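Local coordinates for protein Niban 2 (Homo sapiens, PDB 7CTP), which may suppress apoptosis and promote melanoma cell invasion in vitro, and is seen here as a long piece carrying its PH domain and a large set of helices, at residues L24-Q29 against R213-S218; Q29-Q34 against A284-V289. All coordinates share one frame; numbering follows the deposited sequence.

From the N terminus the chain runs into the long helix 10-48, which both contacts use. Contact 1 closes a loop of 183 residues: the chain leaves helix 10-48, builds the PH domain, with its antiparallel sheet, and returns in helix 204-218. Contact 2 starts further along helix 10-48 and closes the larger loop, reaching helix 260-337. Because its first segment follows that of contact 1 and its second follows Arg213-Ser218, the two loops cross rather than nest. Their centres lie about 10 Å apart. Phe30 packs on Met214 and Ser218, and Thr25 probably hydrogen-bonds Arg285, so helix 10-48 ties both later helices together.

Contact 1. Residues L24-Q29 against R213-S218; sequences LTEFLQ and RMYRQS
Glu26 and Tyr215 carry a partly buried helix-helix packing contact between helix 10-48 and helix 204-218, which comes after helix 176-194 in the chain. The two short segments run at 122° to each other with their axes 9.6 Å apart, and Phe27 and Tyr215 are the residues whose CA atoms come nearest across them. Tyr215 reaches toward helix 10-48 with CG anti to its backbone N (chi1 177°), a torsion that carries the ring out to Glu26. There the extended glutamate crosses the ring at about a right angle: its CB sits at the ring edge, in plane, and its CD lies 3.6 Å from Tyr215 CE2. The carboxylate is turned 58° from the ring plane, so the two flat groups do not stack. Next to CE2 on the same side of the ring, Tyr215 CD2 comes within 3.9 Å of Phe27 N and 4.3 Å of Phe27 CB, while Tyr215 CB meets the edge of the Phe27 ring. Polar ends are settled by partners beyond the two segments: Glu26 OE2 forms a salt bridge with Lys219, and the Tyr215 hydroxyl hydrogen-bonds Glu243. Ser218 OG turns back into its own helix, donating to Tyr215 O at 2.7 Å, in the carbonyl plane on a lone pair, and merely lies near the Glu26 carboxylate. With an alanine here in place of Glu26, Lys219 would probably lose its carboxylate partner, and of the glutamate's contacts with Tyr215 CE2 that of CB alone would remain. Phe27 also meets Phe208 and Leu236, while Tyr215 touches Leu239, which brings helix 232-252 against the same junction. This is inclined helix-helix packing in the helical part of a mixed protein, joining helices 10-48, 204-218 and 232-252.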
loop_
_atom_site.group_PDB
_atom_site.type_symbol
_atom_site.label_atom_id
_atom_site.label_comp_id
_atom_site.label_asym_id
_atom_site.label_seq_id
_atom_site.Cartn_x
_atom_site.Cartn_y
_atom_site.Cartn_z
ATOM N N LEU A 24 -12.116 -13.979 12.054
ATOM C CA LEU A 24 -12.892 -13.198 11.100
ATOM C C LEU A 24 -14.130 -12.602 11.753
ATOM O O LEU A 24 -14.488 -11.452 11.472
ATOM C CB LEU A 24 -13.273 -14.058 9.901
ATOM C CG LEU A 24 -12.060 -14.464 9.066
ATOM C CD1 LEU A 24 -12.467 -15.594 8.118
ATOM C CD2 LEU A 24 -11.497 -13.276 8.283
ATOM N N THR A 25 -14.796 -13.369 12.629
ATOM C CA THR A 25 -15.965 -12.848 13.343
ATOM C C THR A 25 -15.607 -11.610 14.152
ATOM O O THR A 25 -16.307 -10.590 14.094
ATOM C CB THR A 25 -16.559 -13.927 14.254
ATOM O OG1 THR A 25 -17.119 -14.974 13.452
ATOM C CG2 THR A 25 -17.646 -13.342 15.169
ATOM N N GLU A 26 -14.510 -11.677 14.911
ATOM C CA GLU A 26 -14.110 -10.528 15.716
ATOM C C GLU A 26 -13.741 -9.342 14.835
ATOM O O GLU A 26 -14.158 -8.207 15.104
ATOM C CB GLU A 26 -12.957 -10.891 16.652
ATOM C CG GLU A 26 -12.743 -9.831 17.743
ATOM C CD GLU A 26 -11.524 -10.086 18.614
ATOM O OE1 GLU A 26 -11.072 -9.125 19.283
ATOM O OE2 GLU A 26 -11.023 -11.234 18.625
ATOM N N PHE A 27 -12.970 -9.583 13.764
ATOM C CA PHE A 27 -12.652 -8.495 12.845
ATOM C C PHE A 27 -13.915 -7.868 12.262
ATOM O O PHE A 27 -14.018 -6.642 12.142
ATOM C CB PHE A 27 -11.768 -8.962 11.685
ATOM C CG PHE A 27 -11.669 -7.910 10.602
ATOM C CD1 PHE A 27 -10.826 -6.825 10.773
ATOM C CD2 PHE A 27 -12.507 -7.938 9.490
ATOM C CE1 PHE A 27 -10.763 -5.823 9.819
ATOM C CE2 PHE A 27 -12.455 -6.934 8.533
ATOM C CZ PHE A 27 -11.587 -5.873 8.700
ATOM N N LEU A 28 -14.854 -8.700 11.815
ATOM C CA LEU A 28 -16.012 -8.154 11.114
ATOM C C LEU A 28 -16.901 -7.331 12.043
ATOM O O LEU A 28 -17.611 -6.434 11.576
ATOM C CB LEU A 28 -16.792 -9.295 10.457
ATOM C CG LEU A 28 -15.982 -9.892 9.292
ATOM C CD1 LEU A 28 -16.578 -11.245 8.838
ATOM C CD2 LEU A 28 -15.868 -8.909 8.138
ATOM N N GLN A 29 -16.873 -7.613 13.350
ATOM C CA GLN A 29 -17.559 -6.743 14.308
ATOM C C GLN A 29 -16.922 -5.359 14.339
ATOM O O GLN A 29 -17.627 -4.344 14.329
ATOM C CB GLN A 29 -17.556 -7.369 15.704
ATOM C CG GLN A 29 -18.318 -8.680 15.803
ATOM C CD GLN A 29 -18.192 -9.336 17.171
ATOM O OE1 GLN A 29 -17.089 -9.497 17.707
ATOM N NE2 GLN A 29 -19.325 -9.717 17.745
ATOM N N ARG A 213 -6.798 -1.689 12.029
ATOM C CA ARG A 213 -5.986 -1.091 13.081
ATOM C C ARG A 213 -6.620 -1.307 14.449
ATOM O O ARG A 213 -5.922 -1.643 15.415
ATOM C CB ARG A 213 -5.780 0.399 12.809
ATOM C CG ARG A 213 -4.924 1.093 13.874
ATOM C CD ARG A 213 -4.702 2.567 13.554
ATOM N NE ARG A 213 -5.945 3.251 13.196
ATOM C CZ ARG A 213 -6.875 3.645 14.061
ATOM N NH1 ARG A 213 -6.719 3.429 15.359
ATOM N NH2 ARG A 213 -7.964 4.264 13.619
ATOM N N MET A 214 -7.948 -1.145 14.547
ATOM C CA MET A 214 -8.616 -1.318 15.837
ATOM C C MET A 214 -8.570 -2.758 16.311
ATOM O O MET A 214 -8.441 -3.012 17.515
ATOM C CB MET A 214 -10.076 -0.849 15.785
ATOM C CG MET A 214 -10.325 0.537 15.248
ATOM S SD MET A 214 -9.739 1.844 16.331
ATOM C CE MET A 214 -9.660 1.032 17.916
ATOM N N TYR A 215 -8.721 -3.712 15.389
ATOM C CA TYR A 215 -8.562 -5.112 15.758
ATOM C C TYR A 215 -7.158 -5.377 16.290
ATOM O O TYR A 215 -6.988 -6.000 17.345
ATOM C CB TYR A 215 -8.870 -6.030 14.570
ATOM C CG TYR A 215 -8.646 -7.498 14.898
ATOM C CD1 TYR A 215 -7.382 -8.073 14.795
ATOM C CD2 TYR A 215 -9.686 -8.294 15.355
ATOM C CE1 TYR A 215 -7.163 -9.390 15.120
ATOM C CE2 TYR A 215 -9.469 -9.633 15.679
ATOM C CZ TYR A 215 -8.207 -10.165 15.568
ATOM O OH TYR A 215 -7.983 -11.494 15.892
ATOM N N ARG A 216 -6.135 -4.912 15.567
ATOM C CA ARG A 216 -4.763 -5.132 16.008
ATOM C C ARG A 216 -4.503 -4.462 17.356
ATOM O O ARG A 216 -3.855 -5.050 18.230
ATOM C CB ARG A 216 -3.785 -4.657 14.928
ATOM C CG ARG A 216 -3.771 -5.610 13.715
ATOM C CD ARG A 216 -2.677 -5.340 12.684
ATOM N NE ARG A 216 -1.396 -5.984 13.007
ATOM C CZ ARG A 216 -0.326 -5.301 13.395
ATOM N NH1 ARG A 216 0.811 -5.920 13.670
ATOM N NH2 ARG A 216 -0.402 -3.980 13.493
ATOM N N GLN A 217 -5.046 -3.257 17.561
ATOM C CA GLN A 217 -4.914 -2.590 18.856
ATOM C C GLN A 217 -5.542 -3.414 19.974
ATOM O O GLN A 217 -5.046 -3.415 21.103
ATOM C CB GLN A 217 -5.548 -1.199 18.794
ATOM C CG GLN A 217 -4.660 -0.155 18.155
ATOM C CD GLN A 217 -5.334 1.192 18.003
ATOM O OE1 GLN A 217 -4.924 2.000 17.174
ATOM N NE2 GLN A 217 -6.385 1.434 18.785
ATOM N N SER A 218 -6.637 -4.119 19.683
ATOM C CA SER A 218 -7.286 -4.946 20.697
ATOM C C SER A 218 -6.444 -6.159 21.063
ATOM O O SER A 218 -6.670 -6.767 22.117
ATOM C CB SER A 218 -8.671 -5.371 20.210
ATOM O OG SER A 218 -8.595 -6.554 19.430
#

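Contact 2. Residues Q29-Q34 against A284-V289; sequences QFYEDQ and ARFEEV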
loop_
_atom_site.group_PDB
_atom_site.type_symbol
_atom_site.label_atom_id
_atom_site.label_comp_id
_atom_site.label_asym_id
_atom_site.label_seq_id
_atom_site.Cartn_x
_atom_site.Cartn_y
_atom_site.Cartn_z
ATOM N N GLN A 29 -16.873 -7.613 13.350
ATOM C CA GLN A 29 -17.559 -6.743 14.308
ATOM C C GLN A 29 -16.922 -5.359 14.339
ATOM O O GLN A 29 -17.627 -4.344 14.329
ATOM C CB GLN A 29 -17.556 -7.369 15.704
ATOM C CG GLN A 29 -18.318 -8.680 15.803
ATOM C CD GLN A 29 -18.192 -9.336 17.171
ATOM O OE1 GLN A 29 -17.089 -9.497 17.707
ATOM N NE2 GLN A 29 -19.325 -9.717 17.745
ATOM N N PHE A 30 -15.586 -5.293 14.355
ATOM C CA PHE A 30 -14.915 -3.998 14.221
ATOM C C PHE A 30 -15.278 -3.320 12.904
ATOM O O PHE A 30 -15.478 -2.098 12.855
ATOM C CB PHE A 30 -13.393 -4.164 14.310
ATOM C CG PHE A 30 -12.877 -4.374 15.707
ATOM C CD1 PHE A 30 -12.766 -3.309 16.589
ATOM C CD2 PHE A 30 -12.471 -5.632 16.127
ATOM C CE1 PHE A 30 -12.276 -3.505 17.880
ATOM C CE2 PHE A 30 -11.980 -5.832 17.420
ATOM C CZ PHE A 30 -11.887 -4.766 18.290
ATOM N N TYR A 31 -15.355 -4.096 11.820
ATOM C CA TYR A 31 -15.627 -3.524 10.505
ATOM C C TYR A 31 -17.039 -2.935 10.434
ATOM O O TYR A 31 -17.224 -1.795 9.983
ATOM C CB TYR A 31 -15.423 -4.590 9.428
ATOM C CG TYR A 31 -15.733 -4.110 8.043
ATOM C CD1 TYR A 31 -14.859 -3.270 7.375
ATOM C CD2 TYR A 31 -16.915 -4.472 7.410
ATOM C CE1 TYR A 31 -15.140 -2.813 6.106
ATOM C CE2 TYR A 31 -17.206 -4.016 6.149
ATOM C CZ TYR A 31 -16.322 -3.192 5.502
ATOM O OH TYR A 31 -16.601 -2.737 4.246
ATOM N N GLU A 32 -18.048 -3.695 10.872
ATOM C CA GLU A 32 -19.412 -3.177 10.848
ATOM C C GLU A 32 -19.548 -1.947 11.737
ATOM O O GLU A 32 -20.254 -0.996 11.378
ATOM C CB GLU A 32 -20.411 -4.261 11.263
ATOM C CG GLU A 32 -20.578 -5.364 10.214
ATOM C CD GLU A 32 -21.773 -6.276 10.481
ATOM O OE1 GLU A 32 -22.904 -5.759 10.643
ATOM O OE2 GLU A 32 -21.577 -7.512 10.500
ATOM N N ASP A 33 -18.859 -1.932 12.880
ATOM C CA ASP A 33 -18.868 -0.740 13.728
ATOM C C ASP A 33 -18.225 0.444 13.015
ATOM O O ASP A 33 -18.753 1.563 13.055
ATOM C CB ASP A 33 -18.152 -1.019 15.049
ATOM C CG ASP A 33 -19.012 -1.773 16.046
ATOM O OD1 ASP A 33 -20.234 -1.913 15.812
ATOM O OD2 ASP A 33 -18.460 -2.237 17.066
ATOM N N GLN A 34 -17.093 0.211 12.338
ATOM C CA GLN A 34 -16.385 1.303 11.670
ATOM C C GLN A 34 -17.155 1.834 10.468
ATOM O O GLN A 34 -16.996 3.002 10.112
ATOM C CB GLN A 34 -14.996 0.852 11.200
ATOM C CG GLN A 34 -13.918 0.769 12.283
ATOM C CD GLN A 34 -13.783 2.044 13.115
ATOM O OE1 GLN A 34 -13.582 3.131 12.577
ATOM N NE2 GLN A 34 -13.904 1.905 14.434
ATOM N N ALA A 284 -14.935 -15.311 1.485
ATOM C CA ALA A 284 -16.358 -15.600 1.653
ATOM C C ALA A 284 -16.958 -14.775 2.789
ATOM O O ALA A 284 -18.019 -14.155 2.630
ATOM C CB ALA A 284 -16.562 -17.099 1.903
ATOM N N ARG A 285 -16.285 -14.740 3.942
ATOM C CA ARG A 285 -16.838 -14.047 5.102
ATOM C C ARG A 285 -16.900 -12.541 4.866
ATOM O O ARG A 285 -17.906 -11.891 5.186
ATOM C CB ARG A 285 -16.023 -14.360 6.356
ATOM C CG ARG A 285 -16.121 -15.809 6.852
ATOM C CD ARG A 285 -17.467 -16.151 7.501
ATOM N NE ARG A 285 -17.869 -15.205 8.543
ATOM C CZ ARG A 285 -17.470 -15.229 9.815
ATOM N NH1 ARG A 285 -16.626 -16.165 10.268
ATOM N NH2 ARG A 285 -17.928 -14.300 10.649
ATOM N N PHE A 286 -15.837 -11.964 4.301
ATOM C CA PHE A 286 -15.808 -10.515 4.108
ATOM C C PHE A 286 -16.826 -10.073 3.063
ATOM O O PHE A 286 -17.560 -9.095 3.269
ATOM C CB PHE A 286 -14.410 -10.053 3.707
ATOM C CG PHE A 286 -14.324 -8.571 3.490
ATOM C CD1 PHE A 286 -14.482 -7.702 4.561
ATOM C CD2 PHE A 286 -14.167 -8.054 2.218
ATOM C CE1 PHE A 286 -14.446 -6.326 4.370
ATOM C CE2 PHE A 286 -14.126 -6.682 2.016
ATOM C CZ PHE A 286 -14.269 -5.820 3.096
ATOM N N GLU A 287 -16.886 -10.776 1.930
ATOM C CA GLU A 287 -17.802 -10.357 0.872
ATOM C C GLU A 287 -19.252 -10.463 1.330
ATOM O O GLU A 287 -20.102 -9.662 0.904
ATOM C CB GLU A 287 -17.542 -11.162 -0.401
ATOM C CG GLU A 287 -16.311 -10.642 -1.172
ATOM C CD GLU A 287 -15.869 -11.513 -2.346
ATOM O OE1 GLU A 287 -14.837 -11.157 -2.963
ATOM O OE2 GLU A 287 -16.529 -12.531 -2.650
ATOM N N GLU A 288 -19.546 -11.410 2.225
ATOM C CA GLU A 288 -20.882 -11.503 2.806
ATOM C C GLU A 288 -21.225 -10.239 3.585
ATOM O O GLU A 288 -22.308 -9.663 3.414
ATOM C CB GLU A 288 -20.981 -12.735 3.704
ATOM C CG GLU A 288 -22.346 -12.916 4.362
ATOM C CD GLU A 288 -22.376 -14.113 5.297
ATOM O OE1 GLU A 288 -21.288 -14.600 5.682
ATOM O OE2 GLU A 288 -23.488 -14.569 5.644
ATOM N N VAL A 289 -20.300 -9.778 4.428
ATOM C CA VAL A 289 -20.575 -8.610 5.262
ATOM C C VAL A 289 -20.596 -7.340 4.418
ATOM O O VAL A 289 -21.422 -6.440 4.646
ATOM C CB VAL A 289 -19.553 -8.530 6.413
ATOM C CG1 VAL A 289 -19.667 -7.180 7.156
ATOM C CG2 VAL A 289 -19.783 -9.670 7.396
#
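Tyr31 and Phe286 meet as a T-shaped (edge-to-face) pair, the edge of Phe286 directed at the face of Tyr31, with centroids 5.3 Å apart and planes at 66°. Phe286 CE1 stands 3.8 Å from Tyr31 CZ, over the face but displaced toward its rim, and Phe286 CZ reaches Tyr31 OH at 4.0 Å. Both rings have CG anti to the backbone N (chi1 178° in Tyr31, nearly the same in Phe286), which sends them out from their helices to cross at about a right angle. Val289 fills the adjoining place: its CG1 lies near the plane of the Tyr31 ring, at the edge, 3.9 Å from Tyr31 CD2. The same methyl packs 3.7 Å from Glu32 CG, so one valine branch is flanked by an aromatic edge and the aliphatic part of a glutamate. This is apolar packing in the helical part of the fold, between segments of helices 10-48 and 260-337 that run nearly parallel here, at 23°; the axes of these short segments approach to 11.4 Å, with no hydrogen bond bridging them. Around this first shell, Leu28, one turn back on helix 10-48, touches both Phe286 and Val289. Phe286 also meets Phe208 edge-to-face and rests on Leu236 of helix 232-252. Glu32 OE2, which also lies near the Val289 methyls, forms a salt bridge with Lys292, one turn further along helix 260-337.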